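Local coordinates for sulfur carrier protein ThiS (Escherichia coli, PDB 1ZUD) that carries sulfur as a C-terminal thiocarboxylate and donates it for making the thiazole phosphate part of thiamine phosphate, at residues Ala32-Asn37 against Asp55-Phe60; Asp26-Gly31 against Leu59-Ala64. One frame throughout, in Å; residues are numbered along the deposited sequence.

Interaction 1 of 2, residues Ala32-Asn37 against Asp55-Phe60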
loop_
_atom_site.group_PDB
_atom_site.type_symbol
_atom_site.label_atom_id
_atom_site.label_comp_id
_atom_site.label_asym_id
_atom_site.label_seq_id
_atom_site.Cartn_x
_atom_site.Cartn_y
_atom_site.Cartn_z
ATOM N N ALA D 32 22.254 1.977 10.662
ATOM C CA ALA D 32 21.728 3.213 10.070
ATOM C C ALA D 32 22.129 3.420 8.626
ATOM O O ALA D 32 23.129 2.882 8.167
ATOM C CB ALA D 32 22.192 4.461 10.929
ATOM N N ALA D 33 21.321 4.151 7.869
ATOM C CA ALA D 33 21.721 4.442 6.499
ATOM C C ALA D 33 21.473 5.935 6.418
ATOM O O ALA D 33 20.716 6.491 7.208
ATOM C CB ALA D 33 20.867 3.668 5.451
ATOM N N LEU D 34 22.119 6.579 5.468
ATOM C CA LEU D 34 22.020 8.020 5.340
ATOM C C LEU D 34 21.807 8.445 3.866
ATOM O O LEU D 34 22.382 7.855 2.932
ATOM C CB LEU D 34 23.321 8.643 5.933
ATOM C CG LEU D 34 23.333 10.175 5.914
ATOM C CD1 LEU D 34 23.498 10.678 7.335
ATOM C CD2 LEU D 34 24.401 10.699 4.974
ATOM N N ALA D 35 20.950 9.442 3.659
ATOM C CA ALA D 35 20.739 9.969 2.328
ATOM C C ALA D 35 21.074 11.461 2.362
ATOM O O ALA D 35 20.850 12.139 3.385
ATOM C CB ALA D 35 19.309 9.805 1.902
ATOM N N ILE D 36 21.633 11.969 1.270
ATOM C CA ILE D 36 21.895 13.417 1.204
ATOM C C ILE D 36 21.249 13.838 -0.073
ATOM O O ILE D 36 21.553 13.275 -1.126
ATOM C CB ILE D 36 23.423 13.775 1.177
ATOM C CG1 ILE D 36 23.991 13.567 2.575
ATOM C CG2 ILE D 36 23.637 15.284 0.738
ATOM C CD1 ILE D 36 25.546 13.825 2.677
ATOM N N ASN D 37 20.333 14.808 0.017
ATOM C CA ASN D 37 19.657 15.257 -1.177
ATOM C C ASN D 37 19.033 14.089 -1.918
ATOM O O ASN D 37 19.164 13.951 -3.122
ATOM C CB ASN D 37 20.629 16.013 -2.073
ATOM C CG ASN D 37 21.169 17.248 -1.377
ATOM O OD1 ASN D 37 20.492 17.811 -0.516
ATOM N ND2 ASN D 37 22.392 17.662 -1.723
ATOM N N ASP D 55 22.578 21.104 2.541
ATOM C CA ASP D 55 22.334 19.677 2.257
ATOM C C ASP D 55 21.067 19.214 2.980
ATOM O O ASP D 55 20.776 19.701 4.063
ATOM C CB ASP D 55 23.524 18.819 2.720
ATOM C CG ASP D 55 24.532 18.576 1.600
ATOM O OD1 ASP D 55 25.631 18.048 1.882
ATOM O OD2 ASP D 55 24.217 18.913 0.430
ATOM N N GLN D 56 20.305 18.298 2.382
ATOM C CA GLN D 56 19.104 17.791 3.089
ATOM C C GLN D 56 19.461 16.368 3.474
ATOM O O GLN D 56 19.630 15.493 2.628
ATOM C CB GLN D 56 17.869 17.835 2.189
ATOM C CG GLN D 56 17.684 19.194 1.524
ATOM C CD GLN D 56 16.333 19.308 0.875
ATOM O OE1 GLN D 56 15.895 18.391 0.190
ATOM N NE2 GLN D 56 15.661 20.433 1.084
ATOM N N ILE D 57 19.610 16.141 4.767
ATOM C CA ILE D 57 20.077 14.845 5.211
ATOM C C ILE D 57 19.025 14.064 5.982
ATOM O O ILE D 57 18.259 14.634 6.749
ATOM C CB ILE D 57 21.296 15.039 6.091
ATOM C CG1 ILE D 57 22.369 15.853 5.325
ATOM C CG2 ILE D 57 21.931 13.692 6.410
ATOM C CD1 ILE D 57 23.574 16.187 6.221
ATOM N N LEU D 58 18.998 12.759 5.745
ATOM C CA LEU D 58 18.083 11.835 6.438
ATOM C C LEU D 58 18.945 10.732 7.017
ATOM O O LEU D 58 19.807 10.158 6.334
ATOM C CB LEU D 58 17.116 11.169 5.457
ATOM C CG LEU D 58 16.231 12.069 4.619
ATOM C CD1 LEU D 58 15.259 11.193 3.846
ATOM C CD2 LEU D 58 15.460 13.051 5.554
ATOM N N LEU D 59 18.728 10.455 8.281
ATOM C CA LEU D 59 19.438 9.408 8.959
ATOM C C LEU D 59 18.318 8.484 9.469
ATOM O O LEU D 59 17.457 8.938 10.211
ATOM C CB LEU D 59 20.193 9.996 10.127
ATOM C CG LEU D 59 20.832 8.882 10.916
ATOM C CD1 LEU D 59 21.929 8.229 10.042
ATOM C CD2 LEU D 59 21.349 9.454 12.246
ATOM N N PHE D 60 18.296 7.225 9.061
ATOM C CA PHE D 60 17.197 6.326 9.504
ATOM C C PHE D 60 17.713 4.916 9.789
ATOM O O PHE D 60 18.797 4.528 9.360
ATOM C CB PHE D 60 16.065 6.280 8.429
ATOM C CG PHE D 60 16.568 5.972 7.015
ATOM C CD1 PHE D 60 17.226 6.953 6.254
ATOM C CD2 PHE D 60 16.457 4.692 6.489
ATOM C CE1 PHE D 60 17.768 6.647 4.983
ATOM C CE2 PHE D 60 16.985 4.372 5.225
ATOM C CZ PHE D 60 17.650 5.364 4.461
#

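Interaction 2 of 2, residues Asp26-Gly31 against Leu59-Ala64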
loop_
_atom_site.group_PDB
_atom_site.type_symbol
_atom_site.label_atom_id
_atom_site.label_comp_id
_atom_site.label_asym_id
_atom_site.label_seq_id
_atom_site.Cartn_x
_atom_site.Cartn_y
_atom_site.Cartn_z
ATOM N N ASP D 26 25.743 12.713 18.366
ATOM C CA ASP D 26 25.678 11.514 19.198
ATOM C C ASP D 26 24.835 10.398 18.560
ATOM O O ASP D 26 24.131 9.667 19.255
ATOM C CB ASP D 26 25.076 11.874 20.558
ATOM C CG ASP D 26 25.764 11.182 21.689
ATOM O OD1 ASP D 26 26.806 11.707 22.159
ATOM O OD2 ASP D 26 25.272 10.115 22.107
ATOM N N GLN D 27 24.913 10.249 17.244
ATOM C CA GLN D 27 24.123 9.216 16.558
ATOM C C GLN D 27 24.935 7.943 16.336
ATOM O O GLN D 27 26.127 7.993 15.972
ATOM C CB GLN D 27 23.657 9.730 15.198
ATOM C CG GLN D 27 22.628 10.837 15.272
ATOM C CD GLN D 27 21.396 10.388 16.069
ATOM O OE1 GLN D 27 20.824 9.322 15.812
ATOM N NE2 GLN D 27 21.006 11.192 17.049
ATOM N N ARG D 28 24.277 6.804 16.543
ATOM C CA ARG D 28 24.900 5.496 16.340
ATOM C C ARG D 28 24.902 5.168 14.831
ATOM O O ARG D 28 23.903 5.387 14.144
ATOM C CB ARG D 28 24.108 4.435 17.132
ATOM C CG ARG D 28 24.175 3.043 16.556
ATOM C CD ARG D 28 22.784 2.415 16.563
ATOM N NE ARG D 28 22.499 1.696 17.797
ATOM C CZ ARG D 28 21.274 1.473 18.274
ATOM N NH1 ARG D 28 20.206 1.928 17.627
ATOM N NH2 ARG D 28 21.118 0.758 19.382
ATOM N N GLN D 29 26.000 4.608 14.332
ATOM C CA GLN D 29 26.103 4.300 12.906
ATOM C C GLN D 29 25.635 2.888 12.496
ATOM O O GLN D 29 25.153 2.678 11.384
ATOM C CB GLN D 29 27.547 4.576 12.458
ATOM C CG GLN D 29 27.887 6.066 12.648
ATOM C CD GLN D 29 29.299 6.419 12.179
ATOM O OE1 GLN D 29 29.863 5.764 11.285
ATOM N NE2 GLN D 29 29.874 7.462 12.783
ATOM N N ALA D 30 25.782 1.944 13.418
ATOM C CA ALA D 30 25.383 0.566 13.218
ATOM C C ALA D 30 23.855 0.529 12.972
ATOM O O ALA D 30 23.088 1.165 13.680
ATOM C CB ALA D 30 25.753 -0.257 14.456
ATOM N N GLY D 31 23.432 -0.189 11.945
ATOM C CA GLY D 31 22.010 -0.267 11.658
ATOM C C GLY D 31 21.422 0.992 11.036
ATOM O O GLY D 31 20.207 1.064 10.872
ATOM N N LEU D 59 18.728 10.455 8.281
ATOM C CA LEU D 59 19.438 9.408 8.959
ATOM C C LEU D 59 18.318 8.484 9.469
ATOM O O LEU D 59 17.457 8.938 10.211
ATOM C CB LEU D 59 20.193 9.996 10.127
ATOM C CG LEU D 59 20.832 8.882 10.916
ATOM C CD1 LEU D 59 21.929 8.229 10.042
ATOM C CD2 LEU D 59 21.349 9.454 12.246
ATOM N N PHE D 60 18.296 7.225 9.061
ATOM C CA PHE D 60 17.197 6.326 9.504
ATOM C C PHE D 60 17.713 4.916 9.789
ATOM O O PHE D 60 18.797 4.528 9.360
ATOM C CB PHE D 60 16.065 6.280 8.429
ATOM C CG PHE D 60 16.568 5.972 7.015
ATOM C CD1 PHE D 60 17.226 6.953 6.254
ATOM C CD2 PHE D 60 16.457 4.692 6.489
ATOM C CE1 PHE D 60 17.768 6.647 4.983
ATOM C CE2 PHE D 60 16.985 4.372 5.225
ATOM C CZ PHE D 60 17.650 5.364 4.461
ATOM N N GLN D 61 16.924 4.128 10.499
ATOM C CA GLN D 61 17.377 2.779 10.842
ATOM C C GLN D 61 16.760 1.737 9.950
ATOM O O GLN D 61 15.669 1.954 9.385
ATOM C CB GLN D 61 17.001 2.462 12.292
ATOM C CG GLN D 61 17.850 3.201 13.302
ATOM C CD GLN D 61 19.065 2.382 13.730
ATOM O OE1 GLN D 61 18.931 1.196 14.049
ATOM N NE2 GLN D 61 20.249 3.009 13.748
ATOM N N VAL D 62 17.462 0.613 9.819
ATOM C CA VAL D 62 16.949 -0.476 9.016
ATOM C C VAL D 62 15.715 -1.121 9.725
ATOM O O VAL D 62 15.655 -1.189 10.970
ATOM C CB VAL D 62 18.029 -1.588 8.826
ATOM C CG1 VAL D 62 18.514 -2.156 10.247
ATOM C CG2 VAL D 62 17.453 -2.716 7.867
ATOM N N ILE D 63 14.729 -1.561 8.940
ATOM C CA ILE D 63 13.604 -2.293 9.539
ATOM C C ILE D 63 13.817 -3.675 8.912
ATOM O O ILE D 63 13.931 -3.802 7.697
ATOM C CB ILE D 63 12.211 -1.756 9.085
ATOM C CG1 ILE D 63 11.990 -0.344 9.637
ATOM C CG2 ILE D 63 11.084 -2.777 9.481
ATOM C CD1 ILE D 63 10.797 0.412 9.038
ATOM N N ALA D 64 13.858 -4.702 9.738
ATOM C CA ALA D 64 14.047 -6.057 9.242
ATOM C C ALA D 64 12.801 -6.943 9.416
ATOM O O ALA D 64 12.739 -7.987 8.821
ATOM C CB ALA D 64 15.214 -6.686 9.940
HETATM O O HOH W 1 21.525 6.001 14.413
#

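Interaction 1 of 2, residues Ala32-Asn37 against Asp55-Phe60
A32 opens the pairing with its CB near CD1 of L59, while its CA lies close to the carbonyl oxygen of F60. A33 and F60 form an antiparallel hydrogen-bonded pair: A33 N to F60 O is 3.0 Å, and F60 N returns a bond to A33 O. The F60 ring folds back over this pair. Its CG sits between its own backbone N and carbonyl carbon (chi1 51°). This sets one ring face over A33 O and brings F60 CZ to 3.8 Å from A33 CB. L34 turns to the other face of the sheet. With CG anti to the backbone N (chi1 -178°), L34 CD1 reaches CG2 of I57 at 3.5 Å. A35 repeats the hydrogen-bonded pairing with L58, A35 N to L58 O being 3.0 Å. Strand 56-61 is the middle strand of the mixed sheet of a ubiquitin-like fold, and 32-36 is its antiparallel neighbour. L34, I36, I57 and L59 face helix 18-24, and A33, A35, L58 and F60 pack on the chain of the adenylyltransferase ThiF. I36 lies alongside I57, I36 CG1 to I57 CG1 at 3.9 Å, and rests its CG2 on the carboxylate of D55. N37 leaves the strand, yet N37 N still bonds Q56 O at 2.8 Å. Its side-chain amide bridges two residues. N37 OD1 accepts from Q56 N at 2.9 Å, and ND2 gives a more bent bond (138° at the hydrogen) to D55 OD2, from above the carboxylate plane. The other carboxylate oxygen, D55 OD1, accepts from Q52 N.

Interaction 2 of 2, residues Asp26-Gly31 against Leu59-Ala64
G31 and V62 make the one backbone-to-backbone bond between the two segments, from V62 N to G31 O, 3.0 Å. G31 O also meets Q61 CA at 3.3 Å. G31 has a positive phi (74°), which favours glycine. The side-chain amide of Q61 adds weaker polar links. Its chain bends at chi2 (-92°), which turns the amide back toward the loop. Q61 NE2 then makes a weak bond to A30 O at 3.4 Å. A water accepts another weak bond from Q61 NE2 and donates to R28 O, so it bridges the loop and the strand end. With an alanine here the amide would be gone, and A30 O and the bridging water would probably each be left without this weak partner. The remaining contacts are van der Waals. CD of R28 lies 3.8 Å from Q61 NE2, and the two side chains cross at about a right angle. Q27 drapes across L59. CD2 of L59 is 3.6 Å from CG of Q27 and equally close to its OE1. The Q27 chain folds at chi2 (-57°), and its amide NE2 makes a weak bond to L25 O. On the ThiF chain, D176 accepts a bond from G31 N and Q157 donates one to Q61 O. ThiF also holds the tail beyond, which ends at G66, the residue that is adenylated and turned into a thioglycine (unmodified here). Loop 26-31 starts with the Schellman motif ending helix 18-24 and runs beside the end of strand 56-61, where L59 touches L22 of that helix and Q61 touches A32 of strand 32-36.

Interaction 1 is the more buried of the two, its centre about 5 Å from the centre of the chain; the centre of interaction 2 lies about 10 Å from it, and more of its residues are exposed. Both use strand 56-61 and share L59 and F60, and they touch where A32 CB meets Q61 NE2. Interaction 1 is regular: repeated backbone bonds, apolar side chains on two faces, and a side-chain amide that closes its N37 end. Interaction 2 has one good backbone bond, and its other polar links are weak or pass through a water. It lies where the strand gives way to the C-terminal tail. ThiF packs on both; at interaction 2 it also makes hydrogen bonds.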